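Local coordinates for methylmalonyl-CoA carboxyltransferase 12S subunit (Propionibacterium freudenreichii, PDB 1ON3), which transfers the carboxyl group of methylmalonyl-CoA to the biotin of the 1.3S subunit, forming propanoyl-CoA within the hexameric core of transcarboxylase, at residues L50-V62 against V86-A99. Residues are numbered along the deposited sequence; the frame is centred on the assembly and turned at random.
Sequences LNNLLDPHSFDEV and VTGRGTILGRPVHA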
ATOM      1  N   LEU E  50     -37.845  16.126  -7.052  1.00 10.27           N
ATOM      2  CA  LEU E  50     -37.225  15.191  -6.130  1.00 13.22           C
ATOM      3  C   LEU E  50     -38.249  14.155  -5.684  1.00 14.56           C
ATOM      4  O   LEU E  50     -37.939  12.972  -5.569  1.00 14.02           O
ATOM      5  CB  LEU E  50     -36.664  15.931  -4.915  1.00 13.84           C
ATOM      6  CG  LEU E  50     -35.382  16.709  -5.192  1.00 13.36           C
ATOM      7  CD1 LEU E  50     -35.017  17.564  -3.972  1.00 17.87           C
ATOM      8  CD2 LEU E  50     -34.265  15.720  -5.520  1.00 10.89           C
ATOM      9  N   ASN E  51     -39.481  14.599  -5.455  1.00 13.63           N
ATOM     10  CA  ASN E  51     -40.523  13.683  -5.017  1.00 18.24           C
ATOM     11  C   ASN E  51     -40.839  12.645  -6.086  1.00 17.78           C
ATOM     12  O   ASN E  51     -41.154  11.504  -5.770  1.00 15.59           O
ATOM     13  CB  ASN E  51     -41.797  14.444  -4.650  1.00 18.95           C
ATOM     14  CG  ASN E  51     -42.808  13.559  -3.954  1.00 25.76           C
ATOM     15  OD1 ASN E  51     -42.531  13.000  -2.887  1.00 27.27           O
ATOM     16  ND2 ASN E  51     -43.984  13.415  -4.553  1.00 26.74           N
ATOM     17  N   ASN E  52     -40.750  13.050  -7.352  1.00 18.62           N
ATOM     18  CA  ASN E  52     -41.012  12.158  -8.476  1.00 18.77           C
ATOM     19  C   ASN E  52     -39.852  11.201  -8.744  1.00 16.79           C
ATOM     20  O   ASN E  52     -40.058  10.045  -9.120  1.00 18.07           O
ATOM     21  CB  ASN E  52     -41.295  12.978  -9.738  1.00 21.25           C
ATOM     22  CG  ASN E  52     -42.667  13.624  -9.713  1.00 23.21           C
ATOM     23  OD1 ASN E  52     -42.951  14.551 -10.472  1.00 25.50           O
ATOM     24  ND2 ASN E  52     -43.525  13.131  -8.840  1.00 18.72           N
ATOM     25  N   LEU E  53     -38.633  11.683  -8.543  1.00 16.44           N
ATOM     26  CA  LEU E  53     -37.447  10.871  -8.785  1.00 18.37           C
ATOM     27  C   LEU E  53     -37.162   9.844  -7.690  1.00 18.95           C
ATOM     28  O   LEU E  53     -36.837   8.692  -7.979  1.00 17.22           O
ATOM     29  CB  LEU E  53     -36.223  11.775  -8.935  1.00 11.00           C
ATOM     30  CG  LEU E  53     -34.874  11.042  -9.092  1.00 14.00           C
ATOM     31  CD1 LEU E  53     -34.726  10.515 -10.528  1.00 14.66           C
ATOM     32  CD2 LEU E  53     -33.731  11.995  -8.777  1.00 10.75           C
ATOM     33  N   LEU E  54     -37.275  10.273  -6.436  1.00 15.49           N
ATOM     34  CA  LEU E  54     -36.973   9.413  -5.296  1.00 17.10           C
ATOM     35  C   LEU E  54     -38.123   8.511  -4.841  1.00 19.28           C
ATOM     36  O   LEU E  54     -39.295   8.800  -5.100  1.00 16.34           O
ATOM     37  CB  LEU E  54     -36.511  10.283  -4.122  1.00 15.97           C
ATOM     38  CG  LEU E  54     -35.382  11.282  -4.422  1.00 14.96           C
ATOM     39  CD1 LEU E  54     -35.178  12.222  -3.240  1.00 10.71           C
ATOM     40  CD2 LEU E  54     -34.090  10.516  -4.731  1.00 13.62           C
ATOM     41  N   ASP E  55     -37.774   7.407  -4.179  1.00 17.54           N
ATOM     42  CA  ASP E  55     -38.785   6.486  -3.667  1.00 19.27           C
ATOM     43  C   ASP E  55     -39.693   7.264  -2.713  1.00 21.07           C
ATOM     44  O   ASP E  55     -39.241   8.180  -2.014  1.00 19.27           O
ATOM     45  CB  ASP E  55     -38.137   5.330  -2.889  1.00 21.50           C
ATOM     46  CG  ASP E  55     -37.301   4.426  -3.768  1.00 15.40           C
ATOM     47  OD1 ASP E  55     -37.639   4.276  -4.953  1.00 17.85           O
ATOM     48  OD2 ASP E  55     -36.313   3.852  -3.264  1.00 19.14           O
ATOM     49  N   PRO E  56     -40.986   6.917  -2.675  1.00 20.79           N
ATOM     50  CA  PRO E  56     -41.927   7.608  -1.787  1.00 21.36           C
ATOM     51  C   PRO E  56     -41.416   7.753  -0.353  1.00 21.62           C
ATOM     52  O   PRO E  56     -40.949   6.790   0.252  1.00 22.95           O
ATOM     53  CB  PRO E  56     -43.169   6.726  -1.858  1.00 23.70           C
ATOM     54  CG  PRO E  56     -43.150   6.252  -3.275  1.00 20.40           C
ATOM     55  CD  PRO E  56     -41.679   5.898  -3.485  1.00 19.81           C
ATOM     56  N   HIS E  57     -41.513   8.969   0.175  1.00 21.08           N
ATOM     57  CA  HIS E  57     -41.101   9.277   1.541  1.00 27.27           C
ATOM     58  C   HIS E  57     -39.650   8.976   1.900  1.00 25.38           C
ATOM     59  O   HIS E  57     -39.307   8.904   3.086  1.00 24.40           O
ATOM     60  CB  HIS E  57     -42.023   8.558   2.533  1.00 31.19           C
ATOM     61  CG  HIS E  57     -43.471   8.891   2.349  1.00 38.69           C
ATOM     62  ND1 HIS E  57     -44.290   8.200   1.481  1.00 40.53           N
ATOM     63  CD2 HIS E  57     -44.229   9.886   2.870  1.00 39.64           C
ATOM     64  CE1 HIS E  57     -45.489   8.755   1.475  1.00 40.46           C
ATOM     65  NE2 HIS E  57     -45.479   9.780   2.308  1.00 42.37           N
ATOM     66  N   SER E  58     -38.793   8.824   0.893  1.00 19.10           N
ATOM     67  CA  SER E  58     -37.390   8.523   1.157  1.00 16.91           C
ATOM     68  C   SER E  58     -36.515   9.772   1.269  1.00 12.85           C
ATOM     69  O   SER E  58     -35.392   9.710   1.762  1.00 17.19           O
ATOM     70  CB  SER E  58     -36.830   7.619   0.056  1.00 15.49           C
ATOM     71  OG  SER E  58     -36.668   8.325  -1.163  1.00 15.16           O
ATOM     72  N   PHE E  59     -37.020  10.906   0.813  1.00 15.28           N
ATOM     73  CA  PHE E  59     -36.221  12.130   0.860  1.00 11.01           C
ATOM     74  C   PHE E  59     -35.958  12.646   2.267  1.00 13.98           C
ATOM     75  O   PHE E  59     -36.887  12.935   3.018  1.00 17.35           O
ATOM     76  CB  PHE E  59     -36.879  13.230   0.039  1.00 13.60           C
ATOM     77  CG  PHE E  59     -36.050  14.479  -0.055  1.00 15.41           C
ATOM     78  CD1 PHE E  59     -34.726  14.414  -0.486  1.00 16.79           C
ATOM     79  CD2 PHE E  59     -36.587  15.715   0.285  1.00 18.55           C
ATOM     80  CE1 PHE E  59     -33.947  15.574  -0.575  1.00 16.46           C
ATOM     81  CE2 PHE E  59     -35.817  16.879   0.198  1.00 17.98           C
ATOM     82  CZ  PHE E  59     -34.493  16.803  -0.233  1.00 15.55           C
ATOM     83  N   ASP E  60     -34.681  12.748   2.614  1.00 13.79           N
ATOM     84  CA  ASP E  60     -34.250  13.247   3.913  1.00 18.71           C
ATOM     85  C   ASP E  60     -33.536  14.573   3.626  1.00 17.88           C
ATOM     86  O   ASP E  60     -32.353  14.596   3.291  1.00 16.23           O
ATOM     87  CB  ASP E  60     -33.281  12.259   4.545  1.00 21.49           C
ATOM     88  CG  ASP E  60     -33.108  12.480   6.026  1.00 29.40           C
ATOM     89  OD1 ASP E  60     -33.117  13.652   6.457  1.00 33.91           O
ATOM     90  OD2 ASP E  60     -32.952  11.478   6.759  1.00 33.12           O
ATOM     91  N   GLU E  61     -34.254  15.680   3.767  1.00 15.78           N
ATOM     92  CA  GLU E  61     -33.678  16.981   3.456  1.00 16.44           C
ATOM     93  C   GLU E  61     -32.685  17.564   4.435  1.00 16.05           C
ATOM     94  O   GLU E  61     -32.859  17.457   5.648  1.00 19.04           O
ATOM     95  CB  GLU E  61     -34.800  17.997   3.239  1.00 20.05           C
ATOM     96  CG  GLU E  61     -34.303  19.360   2.807  1.00 14.42           C
ATOM     97  CD  GLU E  61     -35.447  20.270   2.403  1.00 16.03           C
ATOM     98  OE1 GLU E  61     -35.170  21.388   1.938  1.00 13.80           O
ATOM     99  OE2 GLU E  61     -36.618  19.857   2.556  1.00 16.08           O
ATOM    100  N   VAL E  62     -31.640  18.190   3.892  1.00 13.65           N
ATOM    101  CA  VAL E  62     -30.619  18.847   4.700  1.00 16.17           C
ATOM    102  C   VAL E  62     -30.581  20.327   4.299  1.00 15.18           C
ATOM    103  O   VAL E  62     -30.574  20.651   3.113  1.00 14.00           O
ATOM    104  CB  VAL E  62     -29.197  18.232   4.463  1.00 13.37           C
ATOM    105  CG1 VAL E  62     -28.129  19.125   5.056  1.00 17.74           C
ATOM    106  CG2 VAL E  62     -29.113  16.851   5.088  1.00 18.82           C
ATOM    107  N   VAL E  86     -32.804  22.623  -3.048  1.00 12.73           N
ATOM    108  CA  VAL E  86     -33.283  21.604  -2.112  1.00 13.45           C
ATOM    109  C   VAL E  86     -32.293  20.458  -2.215  1.00 14.13           C
ATOM    110  O   VAL E  86     -32.113  19.894  -3.292  1.00 12.23           O
ATOM    111  CB  VAL E  86     -34.700  21.120  -2.487  1.00 11.84           C
ATOM    112  CG1 VAL E  86     -35.218  20.145  -1.424  1.00 11.34           C
ATOM    113  CG2 VAL E  86     -35.641  22.319  -2.604  1.00 13.61           C
ATOM    114  N   THR E  87     -31.655  20.131  -1.095  1.00 13.41           N
ATOM    115  CA  THR E  87     -30.630  19.099  -1.051  1.00 10.17           C
ATOM    116  C   THR E  87     -30.867  18.039   0.019  1.00 17.22           C
ATOM    117  O   THR E  87     -31.394  18.319   1.101  1.00 14.31           O
ATOM    118  CB  THR E  87     -29.261  19.728  -0.776  1.00 15.08           C
ATOM    119  OG1 THR E  87     -29.307  20.405   0.484  1.00 12.13           O
ATOM    120  CG2 THR E  87     -28.887  20.742  -1.869  1.00 10.69           C
ATOM    121  N   GLY E  88     -30.455  16.811  -0.276  1.00 15.26           N
ATOM    122  CA  GLY E  88     -30.640  15.762   0.703  1.00 17.06           C
ATOM    123  C   GLY E  88     -30.278  14.382   0.214  1.00 16.71           C
ATOM    124  O   GLY E  88     -29.622  14.220  -0.819  1.00 14.24           O
ATOM    125  N   ARG E  89     -30.733  13.391   0.976  1.00 16.80           N
ATOM    126  CA  ARG E  89     -30.477  11.983   0.707  1.00 16.54           C
ATOM    127  C   ARG E  89     -31.809  11.248   0.543  1.00 15.06           C
ATOM    128  O   ARG E  89     -32.795  11.571   1.200  1.00 16.95           O
ATOM    129  CB  ARG E  89     -29.672  11.404   1.880  1.00 14.73           C
ATOM    130  CG  ARG E  89     -29.059  10.003   1.690  1.00 22.56           C
ATOM    131  CD  ARG E  89     -30.024   8.861   2.005  1.00 23.27           C
ATOM    132  NE  ARG E  89     -29.316   7.598   2.244  1.00 22.19           N
ATOM    133  CZ  ARG E  89     -29.914   6.452   2.569  1.00 27.74           C
ATOM    134  NH1 ARG E  89     -31.237   6.405   2.694  1.00 20.52           N
ATOM    135  NH2 ARG E  89     -29.193   5.349   2.767  1.00 22.66           N
ATOM    136  N   GLY E  90     -31.845  10.279  -0.365  1.00 14.04           N
ATOM    137  CA  GLY E  90     -33.057   9.508  -0.571  1.00 14.69           C
ATOM    138  C   GLY E  90     -32.667   8.174  -1.169  1.00 10.24           C
ATOM    139  O   GLY E  90     -31.491   7.817  -1.135  1.00 13.33           O
ATOM    140  N   THR E  91     -33.634   7.430  -1.697  1.00 16.25           N
ATOM    141  CA  THR E  91     -33.323   6.159  -2.332  1.00 14.52           C
ATOM    142  C   THR E  91     -34.067   6.065  -3.656  1.00 18.58           C
ATOM    143  O   THR E  91     -35.100   6.710  -3.847  1.00 18.40           O
ATOM    144  CB  THR E  91     -33.732   4.937  -1.462  1.00 16.31           C
ATOM    145  OG1 THR E  91     -35.152   4.924  -1.295  1.00 15.30           O
ATOM    146  CG2 THR E  91     -33.052   4.991  -0.094  1.00 13.69           C
ATOM    147  N   ILE E  92     -33.516   5.287  -4.584  1.00 13.07           N
ATOM    148  CA  ILE E  92     -34.161   5.069  -5.876  1.00 15.78           C
ATOM    149  C   ILE E  92     -34.148   3.549  -5.992  1.00 16.66           C
ATOM    150  O   ILE E  92     -33.087   2.922  -6.035  1.00 13.00           O
ATOM    151  CB  ILE E  92     -33.383   5.743  -7.030  1.00 16.64           C
ATOM    152  CG1 ILE E  92     -33.512   7.274  -6.917  1.00 14.47           C
ATOM    153  CG2 ILE E  92     -33.922   5.254  -8.376  1.00 16.50           C
ATOM    154  CD1 ILE E  92     -32.647   8.067  -7.916  1.00 15.64           C
ATOM    155  N   LEU E  93     -35.341   2.964  -5.989  1.00 17.51           N
ATOM    156  CA  LEU E  93     -35.482   1.515  -6.020  1.00 17.44           C
ATOM    157  C   LEU E  93     -34.636   0.930  -4.894  1.00 17.79           C
ATOM    158  O   LEU E  93     -33.920  -0.048  -5.077  1.00 19.54           O
ATOM    159  CB  LEU E  93     -35.063   0.958  -7.386  1.00 19.61           C
ATOM    160  CG  LEU E  93     -36.231   0.758  -8.362  1.00 20.16           C
ATOM    161  CD1 LEU E  93     -37.020   2.045  -8.517  1.00 27.44           C
ATOM    162  CD2 LEU E  93     -35.707   0.286  -9.712  1.00 25.31           C
ATOM    163  N   GLY E  94     -34.711   1.565  -3.726  1.00 17.08           N
ATOM    164  CA  GLY E  94     -33.968   1.096  -2.568  1.00 18.38           C
ATOM    165  C   GLY E  94     -32.509   1.507  -2.487  1.00 15.28           C
ATOM    166  O   GLY E  94     -31.903   1.407  -1.424  1.00 14.72           O
ATOM    167  N   ARG E  95     -31.946   1.978  -3.600  1.00 15.38           N
ATOM    168  CA  ARG E  95     -30.544   2.392  -3.645  1.00 12.73           C
ATOM    169  C   ARG E  95     -30.344   3.786  -3.088  1.00 14.68           C
ATOM    170  O   ARG E  95     -30.980   4.739  -3.530  1.00 14.11           O
ATOM    171  CB  ARG E  95     -30.022   2.367  -5.086  1.00 11.00           C
ATOM    172  CG  ARG E  95     -30.036   0.988  -5.729  1.00 14.10           C
ATOM    173  CD  ARG E  95     -29.698   1.065  -7.213  1.00 19.58           C
ATOM    174  NE  ARG E  95     -28.436   1.762  -7.431  1.00 18.03           N
ATOM    175  CZ  ARG E  95     -27.887   1.976  -8.620  1.00 12.82           C
ATOM    176  NH1 ARG E  95     -28.493   1.541  -9.725  1.00  7.47           N
ATOM    177  NH2 ARG E  95     -26.719   2.613  -8.690  1.00 10.47           N
ATOM    178  N   PRO E  96     -29.446   3.927  -2.110  1.00 13.14           N
ATOM    179  CA  PRO E  96     -29.179   5.237  -1.512  1.00 13.85           C
ATOM    180  C   PRO E  96     -28.576   6.199  -2.541  1.00 14.55           C
ATOM    181  O   PRO E  96     -27.689   5.813  -3.315  1.00 13.82           O
ATOM    182  CB  PRO E  96     -28.165   4.907  -0.406  1.00 14.72           C
ATOM    183  CG  PRO E  96     -28.486   3.462  -0.066  1.00 15.20           C
ATOM    184  CD  PRO E  96     -28.680   2.870  -1.430  1.00 15.15           C
ATOM    185  N   VAL E  97     -29.058   7.440  -2.553  1.00 12.20           N
ATOM    186  CA  VAL E  97     -28.525   8.468  -3.442  1.00 10.35           C
ATOM    187  C   VAL E  97     -28.571   9.811  -2.729  1.00 12.80           C
ATOM    188  O   VAL E  97     -29.257   9.954  -1.717  1.00 13.61           O
ATOM    189  CB  VAL E  97     -29.345   8.632  -4.766  1.00 10.38           C
ATOM    190  CG1 VAL E  97     -29.271   7.368  -5.617  1.00  7.41           C
ATOM    191  CG2 VAL E  97     -30.794   9.009  -4.454  1.00 11.57           C
ATOM    192  N   HIS E  98     -27.817  10.775  -3.252  1.00  9.76           N
ATOM    193  CA  HIS E  98     -27.812  12.147  -2.753  1.00  9.56           C
ATOM    194  C   HIS E  98     -28.242  12.992  -3.950  1.00 13.74           C
ATOM    195  O   HIS E  98     -27.897  12.677  -5.092  1.00 10.98           O
ATOM    196  CB  HIS E  98     -26.426  12.561  -2.260  1.00 12.65           C
ATOM    197  CG  HIS E  98     -26.069  11.952  -0.942  1.00 16.11           C
ATOM    198  ND1 HIS E  98     -25.629  10.649  -0.814  1.00 15.03           N
ATOM    199  CD2 HIS E  98     -26.169  12.442   0.316  1.00 14.32           C
ATOM    200  CE1 HIS E  98     -25.476  10.365   0.469  1.00 18.55           C
ATOM    201  NE2 HIS E  98     -25.800  11.436   1.176  1.00 13.51           N
ATOM    202  N   ALA E  99     -28.988  14.064  -3.702  1.00 12.06           N
ATOM    203  CA  ALA E  99     -29.493  14.879  -4.808  1.00  8.10           C
ATOM    204  C   ALA E  99     -29.661  16.347  -4.454  1.00 12.81           C
ATOM    205  O   ALA E  99     -29.755  16.706  -3.276  1.00 13.15           O
ATOM    206  CB  ALA E  99     -30.836  14.315  -5.271  1.00 10.98           C
TER
HETATM  207  O   HOH W   1     -33.772   7.742   2.876  1.00 28.04           O
HETATM  208  O   HOH W   2     -32.387  21.864   1.322  1.00 13.30           O
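Asp55 meets the type I' turn 92-95, which joins strands 85-92 and 95-102, with both carboxylate oxygens. Asp55 OD1 takes the N-H of Leu93 (2.8 Å to Leu93 N) and OD2 that of Gly94, each on its syn lone pair; OD2 is met again on its anti side, somewhat out of plane, by the hydroxyl of Thr91. These three bonds fix the carboxylate's rotation and hold the turn. With CG anti to its own carbonyl carbon (chi1 -66°), Asp55 can reach the turn while its backbone N gives a straight bond to Thr91 O (2.8 Å, 175°). Ser58 ties the type II turn 55-58 to strand 85-92: its OG donates to Asp55 O and accepts from Thr91 N.

Tight packing lies where Leu50, Leu54 and Phe59 meet Val86, Gly88, Val97 and Ala99. Leu50 spreads its methyls, CD1 on Val86 CG1 (3.6 Å) and CD2 on Ala99 CB, and Leu54 CD2 presses on Val97 CG2 (3.6 Å). The Phe59 ring, swung anti to its backbone N (chi1 -175°), meets Gly88 obliquely, Phe59 CE1 to Gly88 CA 3.6 Å, and its CZ touches Val86 CG1.

The side of Asp60 and Arg89 is looser. Backbone pairing is close and hydrogen-bonded (Asp60 N to Arg89 O 2.6 Å), but the partly exposed side chains keep their charged ends apart, and water joins Arg89 NH1 to Ser58 O. Met505 of a neighbouring subunit packs on both.

Strand 60-62, antiparallel to 85-92, forms the outer edge, within this chain, of the mixed sheet in the N-terminal half of the carboxyltransferase, a ClpP/crotonase-type fold. Helix 46-53 lies over this corner: Arg47 forms a salt bridge with Glu61, and Leu53 and Ile92 touch helix 241-253, while Thr87 faces helix 113-129.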